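Long-range contact in riboflavin kinase, putative (Trypanosoma brucei, PDB 3BNW), which probably phosphorylates riboflavin with ATP to form FMN, the flavin cofactor: residues F18-H26 / T39-V48. Sequence-based numbering, arbitrary orientation.
Sequences FFLRGKVVH and TANIGLDKDV
Val25 and Asn41 form a hydrogen-bonded antiparallel pair where strand 18-25 of the riboflavin kinase β-barrel meets the short strand 41-42. Val25 N donates to Asn41 O (2.8 Å) and Asn41 N donates back to Val25 O (2.9 Å), both nearly straight but with the donors tilted from the carbonyl planes. Gly43 N extends the ladder to Lys23 O, 2.9 Å away; beyond it a water accepts from Lys23 N and donates to Gly43 O. Thr39-Asn41 belong to the family's PTAN motif, which in relatives contributes to the magnesium-nucleotide site; this structure is the apo form. Val25 CG2 packs across Asn41 CB (3.9 Å), the two side chains crossing at about a right angle. On the opposite face, Ile42 CG2 rests 3.7 Å from Gly22 CA, close because the glycine has no side chain.

Toward the start of strand 18-25, Leu20 reaches the first turn of helix 46-52 and also touches Leu52 there. Its CB lies at the edge of the Phe18 ring, in the ring plane. CG stands anti to the backbone N (chi1 -176°) and divides the contacts: CD2 faces Ile42 CD1 and Leu44 CD2 more loosely, while CD1 packs closely on Val48 CG1 (3.6 Å). Asp45 N-caps that helix: its OD1 accepts from Val48 N at 2.9 Å, nearly along the C-O axis.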
loop_
_atom_site.group_PDB
_atom_site.type_symbol
_atom_site.label_atom_id
_atom_site.label_comp_id
_atom_site.label_asym_id
_atom_site.label_seq_id
_atom_site.Cartn_x
_atom_site.Cartn_y
_atom_site.Cartn_z
ATOM N N PHE A 18 5.573 -9.091 1.187
ATOM C CA PHE A 18 5.836 -9.135 -0.239
ATOM C C PHE A 18 6.140 -7.758 -0.796
ATOM O O PHE A 18 6.071 -6.753 -0.092
ATOM C CB PHE A 18 4.651 -9.761 -0.987
ATOM C CG PHE A 18 3.385 -8.945 -0.923
ATOM C CD1 PHE A 18 3.150 -7.929 -1.843
ATOM C CD2 PHE A 18 2.427 -9.203 0.045
ATOM C CE1 PHE A 18 1.992 -7.174 -1.790
ATOM C CE2 PHE A 18 1.264 -8.457 0.102
ATOM C CZ PHE A 18 1.045 -7.438 -0.819
ATOM N N PHE A 19 6.487 -7.743 -2.079
ATOM C CA PHE A 19 6.787 -6.531 -2.824
ATOM C C PHE A 19 5.807 -6.438 -3.989
ATOM O O PHE A 19 5.439 -7.457 -4.576
ATOM C CB PHE A 19 8.231 -6.598 -3.333
ATOM C CG PHE A 19 8.613 -5.469 -4.252
ATOM C CD1 PHE A 19 8.682 -5.670 -5.626
ATOM C CD2 PHE A 19 8.915 -4.213 -3.743
ATOM C CE1 PHE A 19 9.041 -4.634 -6.478
ATOM C CE2 PHE A 19 9.272 -3.173 -4.584
ATOM C CZ PHE A 19 9.334 -3.383 -5.956
ATOM N N LEU A 20 5.380 -5.222 -4.313
ATOM C CA LEU A 20 4.441 -5.011 -5.410
ATOM C C LEU A 20 4.796 -3.739 -6.151
ATOM O O LEU A 20 4.989 -2.690 -5.533
ATOM C CB LEU A 20 3.004 -4.943 -4.878
ATOM C CG LEU A 20 1.851 -4.810 -5.884
ATOM C CD1 LEU A 20 1.923 -5.859 -6.988
ATOM C CD2 LEU A 20 0.496 -4.894 -5.161
ATOM N N ARG A 21 4.901 -3.839 -7.472
ATOM C CA ARG A 21 5.199 -2.683 -8.321
ATOM C C ARG A 21 4.126 -2.577 -9.395
ATOM O O ARG A 21 3.809 -3.570 -10.051
ATOM C CB ARG A 21 6.582 -2.824 -8.973
ATOM C CG ARG A 21 6.945 -1.678 -9.932
ATOM C CD ARG A 21 8.351 -1.825 -10.519
ATOM N NE ARG A 21 8.537 -3.100 -11.224
ATOM C CZ ARG A 21 9.347 -4.089 -10.841
ATOM N NH1 ARG A 21 10.097 -3.984 -9.748
ATOM N NH2 ARG A 21 9.421 -5.197 -11.568
ATOM N N GLY A 22 3.573 -1.381 -9.570
ATOM C CA GLY A 22 2.540 -1.152 -10.577
ATOM C C GLY A 22 2.220 0.321 -10.741
ATOM O O GLY A 22 2.590 1.134 -9.902
ATOM N N LYS A 23 1.526 0.658 -11.826
ATOM C CA LYS A 23 1.140 2.042 -12.105
ATOM C C LYS A 23 -0.104 2.484 -11.321
ATOM O O LYS A 23 -0.993 1.682 -11.032
ATOM C CB LYS A 23 0.908 2.245 -13.606
ATOM C CG LYS A 23 2.163 2.070 -14.446
ATOM C CD LYS A 23 2.155 2.951 -15.680
ATOM C CE LYS A 23 3.311 2.599 -16.607
ATOM N NZ LYS A 23 3.560 3.650 -17.632
ATOM N N VAL A 24 -0.143 3.771 -10.983
ATOM C CA VAL A 24 -1.291 4.367 -10.307
ATOM C C VAL A 24 -2.384 4.653 -11.340
ATOM O O VAL A 24 -2.154 5.401 -12.300
ATOM C CB VAL A 24 -0.908 5.679 -9.578
ATOM C CG1 VAL A 24 -2.115 6.268 -8.852
ATOM C CG2 VAL A 24 0.239 5.433 -8.598
ATOM N N VAL A 25 -3.560 4.060 -11.134
ATOM C CA VAL A 25 -4.692 4.187 -12.054
ATOM C C VAL A 25 -5.956 4.648 -11.326
ATOM O O VAL A 25 -5.989 4.717 -10.095
ATOM C CB VAL A 25 -4.984 2.849 -12.766
ATOM C CG1 VAL A 25 -3.765 2.388 -13.552
ATOM C CG2 VAL A 25 -5.412 1.782 -11.764
ATOM N N HIS A 26 -6.995 4.966 -12.095
ATOM C CA HIS A 26 -8.286 5.373 -11.537
ATOM C C HIS A 26 -9.100 4.153 -11.119
ATOM O O HIS A 26 -10.213 4.280 -10.605
ATOM C CB HIS A 26 -9.071 6.200 -12.556
ATOM C CG HIS A 26 -8.430 7.510 -12.893
ATOM N ND1 HIS A 26 -7.386 7.623 -13.786
ATOM C CD2 HIS A 26 -8.691 8.767 -12.461
ATOM C CE1 HIS A 26 -7.031 8.891 -13.888
ATOM N NE2 HIS A 26 -7.807 9.607 -13.095
ATOM N N THR A 39 -9.970 7.107 -4.750
ATOM C CA THR A 39 -10.233 5.970 -5.639
ATOM C C THR A 39 -9.007 5.618 -6.505
ATOM O O THR A 39 -9.150 5.127 -7.625
ATOM C CB THR A 39 -11.461 6.241 -6.537
ATOM O OG1 THR A 39 -11.211 7.383 -7.366
ATOM C CG2 THR A 39 -12.701 6.490 -5.687
ATOM N N ALA A 40 -7.808 5.868 -5.982
ATOM C CA ALA A 40 -6.571 5.520 -6.684
ATOM C C ALA A 40 -6.242 4.052 -6.438
ATOM O O ALA A 40 -6.340 3.569 -5.304
ATOM C CB ALA A 40 -5.425 6.402 -6.223
ATOM N N ASN A 41 -5.864 3.349 -7.505
ATOM C CA ASN A 41 -5.530 1.929 -7.433
ATOM C C ASN A 41 -4.180 1.644 -8.063
ATOM O O ASN A 41 -3.660 2.448 -8.832
ATOM C CB ASN A 41 -6.583 1.090 -8.160
ATOM C CG ASN A 41 -7.995 1.447 -7.764
ATOM O OD1 ASN A 41 -8.479 1.051 -6.703
ATOM N ND2 ASN A 41 -8.675 2.192 -8.628
ATOM N N ILE A 42 -3.622 0.485 -7.735
ATOM C CA ILE A 42 -2.450 -0.030 -8.435
ATOM C C ILE A 42 -2.943 -0.974 -9.526
ATOM O O ILE A 42 -3.722 -1.889 -9.251
ATOM C CB ILE A 42 -1.493 -0.770 -7.488
ATOM C CG1 ILE A 42 -1.052 0.162 -6.359
ATOM C CG2 ILE A 42 -0.281 -1.277 -8.251
ATOM C CD1 ILE A 42 -0.045 -0.458 -5.419
ATOM N N GLY A 43 -2.506 -0.734 -10.760
ATOM C CA GLY A 43 -2.907 -1.554 -11.899
ATOM C C GLY A 43 -2.357 -2.963 -11.803
ATOM O O GLY A 43 -1.143 -3.157 -11.751
ATOM N N LEU A 44 -3.257 -3.945 -11.768
ATOM C CA LEU A 44 -2.879 -5.348 -11.662
ATOM C C LEU A 44 -3.125 -6.072 -12.982
ATOM O O LEU A 44 -3.721 -5.518 -13.906
ATOM C CB LEU A 44 -3.678 -6.029 -10.548
ATOM C CG LEU A 44 -3.740 -5.316 -9.193
ATOM C CD1 LEU A 44 -4.590 -6.111 -8.201
ATOM C CD2 LEU A 44 -2.340 -5.068 -8.641
ATOM N N ASP A 45 -2.644 -7.310 -13.060
ATOM C CA ASP A 45 -2.977 -8.226 -14.151
ATOM C C ASP A 45 -3.370 -9.577 -13.551
ATOM O O ASP A 45 -3.343 -9.738 -12.331
ATOM C CB ASP A 45 -1.812 -8.354 -15.147
ATOM C CG ASP A 45 -0.538 -8.917 -14.520
ATOM O OD1 ASP A 45 -0.576 -9.441 -13.385
ATOM O OD2 ASP A 45 0.515 -8.838 -15.184
ATOM N N LYS A 46 -3.728 -10.537 -14.399
ATOM C CA LYS A 46 -4.260 -11.823 -13.934
ATOM C C LYS A 46 -3.317 -12.559 -12.976
ATOM O O LYS A 46 -3.763 -13.126 -11.972
ATOM C CB LYS A 46 -4.601 -12.728 -15.124
ATOM C CG LYS A 46 -5.430 -13.958 -14.744
ATOM C CD LYS A 46 -5.726 -14.872 -15.933
ATOM C CE LYS A 46 -6.814 -14.311 -16.844
ATOM N NZ LYS A 46 -6.317 -13.227 -17.744
ATOM N N ASP A 47 -2.022 -12.541 -13.289
ATOM C CA ASP A 47 -1.011 -13.241 -12.491
ATOM C C ASP A 47 -0.803 -12.596 -11.121
ATOM O O ASP A 47 -0.727 -13.287 -10.110
ATOM C CB ASP A 47 0.319 -13.294 -13.256
ATOM C CG ASP A 47 1.455 -13.877 -12.427
ATOM O OD1 ASP A 47 1.769 -15.077 -12.602
ATOM O OD2 ASP A 47 2.035 -13.135 -11.603
ATOM N N VAL A 48 -0.699 -11.272 -11.095
ATOM C CA VAL A 48 -0.453 -10.548 -9.850
ATOM C C VAL A 48 -1.682 -10.580 -8.937
ATOM O O VAL A 48 -1.542 -10.630 -7.716
ATOM C CB VAL A 48 -0.011 -9.096 -10.123
ATOM C CG1 VAL A 48 0.072 -8.301 -8.827
ATOM C CG2 VAL A 48 1.329 -9.082 -10.840
HETATM O O HOH W 1 0.391 -1.702 -13.320
#